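Local coordinates for protein membrane-bound protease PH1510 (Pyrococcus horikoshii, PDB 6M4B) that acts as a membrane-bound serine protease, cleaving substrates such as the stomatin homologue PH1511 near hydrophobic or aromatic residues, this chain being its N-terminal protease domain, at residues 69-83 and 92-106. The protein carries 1 engineered substitution. Sequence-based numbering, arbitrary orientation.
Sequences PVIIYVYPPGASAAA and SHLIAMAPGTSIGAC. Engineered in segment 69-83: A83 (natural residue Ser).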
ATOM      1  N   PRO A  69      11.765 -12.978   3.282  1.00 42.78           N
ATOM      2  CA  PRO A  69      12.431 -11.726   2.922  1.00 41.87           C
ATOM      3  C   PRO A  69      12.766 -11.619   1.418  1.00 37.86           C
ATOM      4  O   PRO A  69      13.272 -12.542   0.842  1.00 38.26           O
ATOM      5  CB  PRO A  69      13.712 -11.766   3.773  1.00 42.28           C
ATOM      6  CG  PRO A  69      13.397 -12.697   4.918  1.00 39.09           C
ATOM      7  CD  PRO A  69      12.461 -13.705   4.377  1.00 38.36           C
ATOM      8  N   VAL A  70      12.432 -10.482   0.823  1.00 36.96           N
ATOM      9  CA  VAL A  70      12.825 -10.057  -0.514  1.00 35.43           C
ATOM     10  C   VAL A  70      13.906  -8.956  -0.449  1.00 34.96           C
ATOM     11  O   VAL A  70      13.699  -7.856   0.130  1.00 45.37           O
ATOM     12  CB  VAL A  70      11.627  -9.475  -1.287  1.00 36.68           C
ATOM     13  CG1 VAL A  70      12.008  -9.198  -2.752  1.00 37.42           C
ATOM     14  CG2 VAL A  70      10.461 -10.426  -1.204  1.00 40.82           C
ATOM     15  N   ILE A  71      15.037  -9.226  -1.061  1.00 32.94           N
ATOM     16  CA  ILE A  71      16.168  -8.315  -1.096  1.00 37.36           C
ATOM     17  C   ILE A  71      16.198  -7.779  -2.525  1.00 38.92           C
ATOM     18  O   ILE A  71      16.251  -8.554  -3.473  1.00 40.31           O
ATOM     19  CB  ILE A  71      17.473  -9.024  -0.717  1.00 35.63           C
ATOM     20  CG1 ILE A  71      17.355  -9.539   0.720  1.00 40.01           C
ATOM     21  CG2 ILE A  71      18.646  -8.064  -0.835  1.00 37.70           C
ATOM     22  CD1 ILE A  71      18.505 -10.395   1.174  1.00 39.98           C
ATOM     23  N   ILE A  72      16.181  -6.456  -2.662  1.00 37.83           N
ATOM     24  CA  ILE A  72      16.289  -5.833  -3.956  1.00 37.34           C
ATOM     25  C   ILE A  72      17.750  -5.426  -4.108  1.00 33.64           C
ATOM     26  O   ILE A  72      18.283  -4.713  -3.269  1.00 34.18           O
ATOM     27  CB  ILE A  72      15.323  -4.625  -4.102  1.00 36.70           C
ATOM     28  CG1 ILE A  72      13.857  -5.089  -3.996  1.00 37.64           C
ATOM     29  CG2 ILE A  72      15.560  -3.933  -5.413  1.00 36.80           C
ATOM     30  CD1 ILE A  72      13.373  -6.020  -5.066  1.00 35.72           C
ATOM     31  N   TYR A  73      18.379  -5.936  -5.169  1.00 36.16           N
ATOM     32  CA  TYR A  73      19.791  -5.780  -5.399  1.00 36.30           C
ATOM     33  C   TYR A  73      19.938  -5.110  -6.741  1.00 39.22           C
ATOM     34  O   TYR A  73      19.651  -5.711  -7.775  1.00 39.76           O
ATOM     35  CB  TYR A  73      20.499  -7.120  -5.394  1.00 39.00           C
ATOM     36  CG  TYR A  73      22.031  -7.131  -5.568  1.00 38.48           C
ATOM     37  CD1 TYR A  73      22.806  -6.026  -5.270  1.00 41.76           C
ATOM     38  CD2 TYR A  73      22.693  -8.284  -6.024  1.00 38.20           C
ATOM     39  CE1 TYR A  73      24.180  -6.055  -5.384  1.00 39.29           C
ATOM     40  CE2 TYR A  73      24.089  -8.324  -6.162  1.00 39.99           C
ATOM     41  CZ  TYR A  73      24.832  -7.232  -5.807  1.00 41.92           C
ATOM     42  OH  TYR A  73      26.221  -7.248  -5.917  1.00 39.14           O
ATOM     43  N   VAL A  74      20.362  -3.854  -6.697  1.00 35.74           N
ATOM     44  CA  VAL A  74      20.536  -3.077  -7.903  1.00 42.47           C
ATOM     45  C   VAL A  74      21.874  -3.498  -8.537  1.00 39.20           C
ATOM     46  O   VAL A  74      22.967  -3.199  -8.027  1.00 37.08           O
ATOM     47  CB  VAL A  74      20.521  -1.558  -7.638  1.00 41.75           C
ATOM     48  CG1 VAL A  74      20.439  -0.820  -8.990  1.00 46.34           C
ATOM     49  CG2 VAL A  74      19.326  -1.184  -6.754  1.00 41.48           C
ATOM     50  N   TYR A  75      21.761  -4.197  -9.648  1.00 44.89           N
ATOM     51  CA  TYR A  75      22.846  -5.021 -10.183  1.00 53.05           C
ATOM     52  C   TYR A  75      22.490  -5.396 -11.637  1.00 54.57           C
ATOM     53  O   TYR A  75      21.289  -5.610 -11.924  1.00 43.87           O
ATOM     54  CB  TYR A  75      22.974  -6.278  -9.307  1.00 51.46           C
ATOM     55  CG  TYR A  75      24.024  -7.266  -9.732  1.00 51.00           C
ATOM     56  CD1 TYR A  75      23.741  -8.239 -10.707  1.00 56.25           C
ATOM     57  CD2 TYR A  75      25.291  -7.260  -9.147  1.00 51.61           C
ATOM     58  CE1 TYR A  75      24.708  -9.166 -11.093  1.00 55.37           C
ATOM     59  CE2 TYR A  75      26.277  -8.170  -9.537  1.00 55.67           C
ATOM     60  CZ  TYR A  75      25.967  -9.116 -10.500  1.00 55.42           C
ATOM     61  OH  TYR A  75      26.906 -10.003 -10.876  1.00 63.93           O
ATOM     62  N   PRO A  76      23.506  -5.527 -12.534  1.00 54.44           N
ATOM     63  CA  PRO A  76      24.980  -5.444 -12.372  1.00 55.34           C
ATOM     64  C   PRO A  76      25.456  -4.036 -12.354  1.00 50.37           C
ATOM     65  O   PRO A  76      24.645  -3.143 -12.548  1.00 50.23           O
ATOM     66  CB  PRO A  76      25.526  -6.138 -13.635  1.00 52.90           C
ATOM     67  CG  PRO A  76      24.458  -5.931 -14.647  1.00 56.02           C
ATOM     68  CD  PRO A  76      23.143  -5.975 -13.898  1.00 53.89           C
ATOM     69  N   PRO A  77      26.771  -3.809 -12.115  1.00 50.21           N
ATOM     70  CA  PRO A  77      27.253  -2.419 -12.142  1.00 52.66           C
ATOM     71  C   PRO A  77      26.814  -1.775 -13.468  1.00 51.51           C
ATOM     72  O   PRO A  77      26.681  -2.475 -14.464  1.00 46.27           O
ATOM     73  CB  PRO A  77      28.779  -2.581 -12.020  1.00 53.68           C
ATOM     74  CG  PRO A  77      28.932  -3.809 -11.164  1.00 51.41           C
ATOM     75  CD  PRO A  77      27.858  -4.733 -11.737  1.00 56.58           C
ATOM     76  N   GLY A  78      26.484  -0.484 -13.438  1.00 53.10           N
ATOM     77  CA  GLY A  78      25.806   0.174 -14.548  1.00 52.80           C
ATOM     78  C   GLY A  78      24.288   0.194 -14.433  1.00 49.89           C
ATOM     79  O   GLY A  78      23.664   1.051 -15.026  1.00 45.06           O
ATOM     80  N   ALA A  79      23.697  -0.760 -13.698  1.00 45.21           N
ATOM     81  CA  ALA A  79      22.249  -0.790 -13.506  1.00 43.61           C
ATOM     82  C   ALA A  79      21.681   0.411 -12.709  1.00 41.36           C
ATOM     83  O   ALA A  79      22.382   1.140 -11.976  1.00 37.89           O
ATOM     84  CB  ALA A  79      21.830  -2.081 -12.832  1.00 44.10           C
ATOM     85  N   SER A  80      20.380   0.590 -12.813  1.00 43.55           N
ATOM     86  CA  SER A  80      19.704   1.554 -11.937  1.00 44.62           C
ATOM     87  C   SER A  80      18.355   1.011 -11.463  1.00 41.98           C
ATOM     88  O   SER A  80      17.821   0.071 -12.042  1.00 38.66           O
ATOM     89  CB  SER A  80      19.543   2.887 -12.685  1.00 55.42           C
ATOM     90  OG  SER A  80      18.719   2.651 -13.790  1.00 54.98           O
ATOM     91  N   ALA A  81      17.879   1.535 -10.332  1.00 40.55           N
ATOM     92  CA  ALA A  81      16.494   1.299  -9.885  1.00 41.72           C
ATOM     93  C   ALA A  81      15.889   2.679  -9.866  1.00 42.99           C
ATOM     94  O   ALA A  81      15.850   3.359  -8.842  1.00 40.67           O
ATOM     95  CB  ALA A  81      16.463   0.665  -8.505  1.00 45.20           C
ATOM     96  N   ALA A  82      15.547   3.138 -11.059  1.00 43.92           N
ATOM     97  CA  ALA A  82      15.113   4.526 -11.263  1.00 50.02           C
ATOM     98  C   ALA A  82      13.593   4.533 -11.271  1.00 37.58           C
ATOM     99  O   ALA A  82      12.961   3.541 -11.609  1.00 42.62           O
ATOM    100  CB  ALA A  82      15.702   5.118 -12.557  1.00 45.84           C
ATOM    101  N   ALA A  83      13.030   5.657 -10.896  1.00 40.40           N
ATOM    102  CA  ALA A  83      11.595   5.919 -11.043  1.00 40.09           C
ATOM    103  C   ALA A  83      10.798   4.829 -10.347  1.00 40.07           C
ATOM    104  O   ALA A  83      11.057   4.604  -9.170  1.00 43.29           O
ATOM    105  CB  ALA A  83      11.228   6.108 -12.528  1.00 40.04           C
ATOM    106  N   SER A  92      10.969  -2.953   0.049  1.00 33.64           N
ATOM    107  CA  SER A  92      11.528  -4.283   0.226  1.00 34.00           C
ATOM    108  C   SER A  92      12.217  -4.411   1.571  1.00 31.94           C
ATOM    109  O   SER A  92      12.489  -3.423   2.271  1.00 30.36           O
ATOM    110  CB  SER A  92      12.517  -4.591  -0.914  1.00 38.25           C
ATOM    111  OG  SER A  92      13.809  -4.047  -0.640  1.00 39.95           O
ATOM    112  N   HIS A  93      12.499  -5.660   1.924  1.00 33.07           N
ATOM    113  CA  HIS A  93      13.058  -6.005   3.222  1.00 31.73           C
ATOM    114  C   HIS A  93      14.481  -5.538   3.429  1.00 29.72           C
ATOM    115  O   HIS A  93      14.903  -5.348   4.555  1.00 31.01           O
ATOM    116  CB  HIS A  93      12.950  -7.512   3.419  1.00 35.57           C
ATOM    117  CG  HIS A  93      11.548  -7.997   3.454  1.00 33.75           C
ATOM    118  ND1 HIS A  93      10.855  -8.348   2.321  1.00 37.04           N
ATOM    119  CD2 HIS A  93      10.689  -8.180   4.493  1.00 36.63           C
ATOM    120  CE1 HIS A  93       9.628  -8.725   2.651  1.00 36.95           C
ATOM    121  NE2 HIS A  93       9.505  -8.620   3.962  1.00 38.47           N
ATOM    122  N   LEU A  94      15.233  -5.428   2.332  1.00 28.67           N
ATOM    123  CA  LEU A  94      16.617  -5.032   2.365  1.00 30.63           C
ATOM    124  C   LEU A  94      17.023  -4.557   0.968  1.00 31.49           C
ATOM    125  O   LEU A  94      16.597  -5.147  -0.016  1.00 35.47           O
ATOM    126  CB  LEU A  94      17.506  -6.214   2.772  1.00 30.93           C
ATOM    127  CG  LEU A  94      18.874  -5.840   3.366  1.00 34.78           C
ATOM    128  CD1 LEU A  94      18.648  -5.406   4.779  1.00 40.99           C
ATOM    129  CD2 LEU A  94      19.869  -7.001   3.391  1.00 37.07           C
ATOM    130  N   ILE A  95      17.819  -3.496   0.887  1.00 29.64           N
ATOM    131  CA  ILE A  95      18.271  -3.008  -0.386  1.00 33.40           C
ATOM    132  C   ILE A  95      19.768  -3.097  -0.384  1.00 33.77           C
ATOM    133  O   ILE A  95      20.413  -2.610   0.543  1.00 33.75           O
ATOM    134  CB  ILE A  95      17.864  -1.530  -0.659  1.00 35.20           C
ATOM    135  CG1 ILE A  95      16.341  -1.327  -0.543  1.00 36.04           C
ATOM    136  CG2 ILE A  95      18.298  -1.132  -2.051  1.00 36.80           C
ATOM    137  CD1 ILE A  95      15.959   0.134  -0.328  1.00 38.36           C
ATOM    138  N   ALA A  96      20.291  -3.642  -1.461  1.00 33.74           N
ATOM    139  CA  ALA A  96      21.716  -3.644  -1.740  1.00 35.42           C
ATOM    140  C   ALA A  96      21.964  -3.018  -3.110  1.00 33.97           C
ATOM    141  O   ALA A  96      21.168  -3.211  -4.049  1.00 36.76           O
ATOM    142  CB  ALA A  96      22.234  -5.067  -1.722  1.00 34.80           C
ATOM    143  N   MET A  97      23.062  -2.295  -3.213  1.00 33.20           N
ATOM    144  CA  MET A  97      23.513  -1.738  -4.510  1.00 38.16           C
ATOM    145  C   MET A  97      24.979  -2.116  -4.873  1.00 35.86           C
ATOM    146  O   MET A  97      25.850  -2.086  -4.039  1.00 36.42           O
ATOM    147  CB  MET A  97      23.347  -0.217  -4.520  1.00 36.83           C
ATOM    148  CG  MET A  97      21.881   0.262  -4.456  1.00 37.68           C
ATOM    149  SD  MET A  97      21.794   2.053  -4.418  1.00 40.60           S
ATOM    150  CE  MET A  97      22.111   2.419  -6.138  1.00 39.75           C
ATOM    151  N   ALA A  98      25.183  -2.558  -6.099  1.00 42.47           N
ATOM    152  CA  ALA A  98      26.545  -2.774  -6.632  1.00 51.78           C
ATOM    153  C   ALA A  98      27.212  -1.427  -6.894  1.00 51.55           C
ATOM    154  O   ALA A  98      26.505  -0.455  -7.166  1.00 43.35           O
ATOM    155  CB  ALA A  98      26.482  -3.550  -7.927  1.00 44.58           C
ATOM    156  N   PRO A  99      28.554  -1.340  -6.759  1.00 55.64           N
ATOM    157  CA  PRO A  99      29.194  -0.050  -7.107  1.00 54.00           C
ATOM    158  C   PRO A  99      28.945   0.248  -8.573  1.00 51.62           C
ATOM    159  O   PRO A  99      28.729  -0.698  -9.361  1.00 49.00           O
ATOM    160  CB  PRO A  99      30.673  -0.284  -6.806  1.00 57.47           C
ATOM    161  CG  PRO A  99      30.685  -1.390  -5.777  1.00 59.49           C
ATOM    162  CD  PRO A  99      29.526  -2.288  -6.181  1.00 59.68           C
ATOM    163  N   GLY A 100      28.824   1.543  -8.886  1.00 49.63           N
ATOM    164  CA  GLY A 100      28.465   2.021 -10.228  1.00 46.69           C
ATOM    165  C   GLY A 100      26.994   1.965 -10.597  1.00 50.93           C
ATOM    166  O   GLY A 100      26.638   1.979 -11.783  1.00 48.15           O
ATOM    167  N   THR A 101      26.109   1.863  -9.599  1.00 53.23           N
ATOM    168  CA  THR A 101      24.672   1.787  -9.885  1.00 47.25           C
ATOM    169  C   THR A 101      24.020   3.052  -9.392  1.00 45.98           C
ATOM    170  O   THR A 101      24.662   3.906  -8.809  1.00 44.53           O
ATOM    171  CB  THR A 101      23.983   0.550  -9.258  1.00 49.54           C
ATOM    172  OG1 THR A 101      24.178   0.550  -7.841  1.00 34.92           O
ATOM    173  CG2 THR A 101      24.499  -0.731  -9.878  1.00 51.71           C
ATOM    174  N   SER A 102      22.733   3.170  -9.637  1.00 44.66           N
ATOM    175  CA  SER A 102      22.034   4.410  -9.361  1.00 48.72           C
ATOM    176  C   SER A 102      20.644   4.120  -8.761  1.00 42.88           C
ATOM    177  O   SER A 102      19.970   3.162  -9.140  1.00 41.91           O
ATOM    178  CB  SER A 102      21.879   5.165 -10.687  1.00 47.70           C
ATOM    179  OG  SER A 102      21.371   6.436 -10.442  1.00 65.42           O
ATOM    180  N   ILE A 103      20.193   4.970  -7.856  1.00 38.84           N
ATOM    181  CA  ILE A 103      18.798   4.849  -7.349  1.00 43.86           C
ATOM    182  C   ILE A 103      18.143   6.233  -7.318  1.00 41.38           C
ATOM    183  O   ILE A 103      18.808   7.230  -7.081  1.00 42.82           O
ATOM    184  CB  ILE A 103      18.761   4.138  -5.969  1.00 37.59           C
ATOM    185  CG1 ILE A 103      17.328   3.882  -5.512  1.00 41.25           C
ATOM    186  CG2 ILE A 103      19.509   4.939  -4.920  1.00 40.83           C
ATOM    187  CD1 ILE A 103      17.247   2.866  -4.403  1.00 41.57           C
ATOM    188  N   GLY A 104      16.843   6.291  -7.547  1.00 42.33           N
ATOM    189  CA  GLY A 104      16.136   7.574  -7.474  1.00 45.81           C
ATOM    190  C   GLY A 104      15.655   8.086  -8.821  1.00 41.70           C
ATOM    191  O   GLY A 104      15.323   7.289  -9.729  1.00 40.44           O
ATOM    192  N   ALA A 105      15.576   9.409  -8.922  1.00 39.49           N
ATOM    193  CA  ALA A 105      14.991  10.093 -10.086  1.00 41.10           C
ATOM    194  C   ALA A 105      13.576   9.660 -10.302  1.00 39.60           C
ATOM    195  O   ALA A 105      13.270   8.900 -11.258  1.00 43.77           O
ATOM    196  CB  ALA A 105      15.853   9.855 -11.361  1.00 42.60           C
ATOM    197  N   CYS A 106      12.680  10.106  -9.430  1.00 40.79           N
ATOM    198  CA  CYS A 106      11.248   9.672  -9.528  1.00 38.25           C
ATOM    199  C   CYS A 106      10.241  10.814  -9.777  1.00 39.62           C
ATOM    200  O   CYS A 106       9.046  10.668  -9.411  1.00 37.97           O
ATOM    201  CB  CYS A 106      10.857   8.965  -8.200  1.00 41.13           C
ATOM    202  SG  CYS A 106      12.059   7.764  -7.661  1.00 47.79           S
TER
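I72 and V74 each use both backbone N and O to reach L94, A96 and A98 across the parallel strands 70-74 and 94-97. I72 N donates to L94 O (3.0 Å), and I72 O accepts A96 N. V74 N donates to A96 O (2.8 Å), and V74 O receives A98 N. On one side of the sheet the Y73 ring, its CG anti to the backbone N (chi1 -178°), reaches along the neighbouring strand, with CD1 3.7 Å from A96 CB and A96 O at the ring edge; its hydroxyl is bonded to A172 O. On the other, V74 CG2 packs alongside M97 CG.

Both segments then make type II turns, P76-A79 and A98-T101, joined by G78 N to G100 O, a bond approaching from above the carbonyl plane. T101 OG1 folds back onto A98 O (2.6 Å), while its CG2 lies against V74 O and A79 O. Beyond the turns the register slips by one and pairing resumes: A81 N binds S102 O, and A83 N binds G104 O (3.0 Å). S102 N and G104 N return weak bonds to A79 O and A81 O, the latter also held by T86 OG1. A83 is the engineered replacement of the nucleophile, beside the substrate-binding residues A105 and C106.

In this ClpP/crotonase-type core, strand 41-47 flanks 70-74, helix 175-182 covers Y73 and A96, and helix 159-164 packs on M97 and I103.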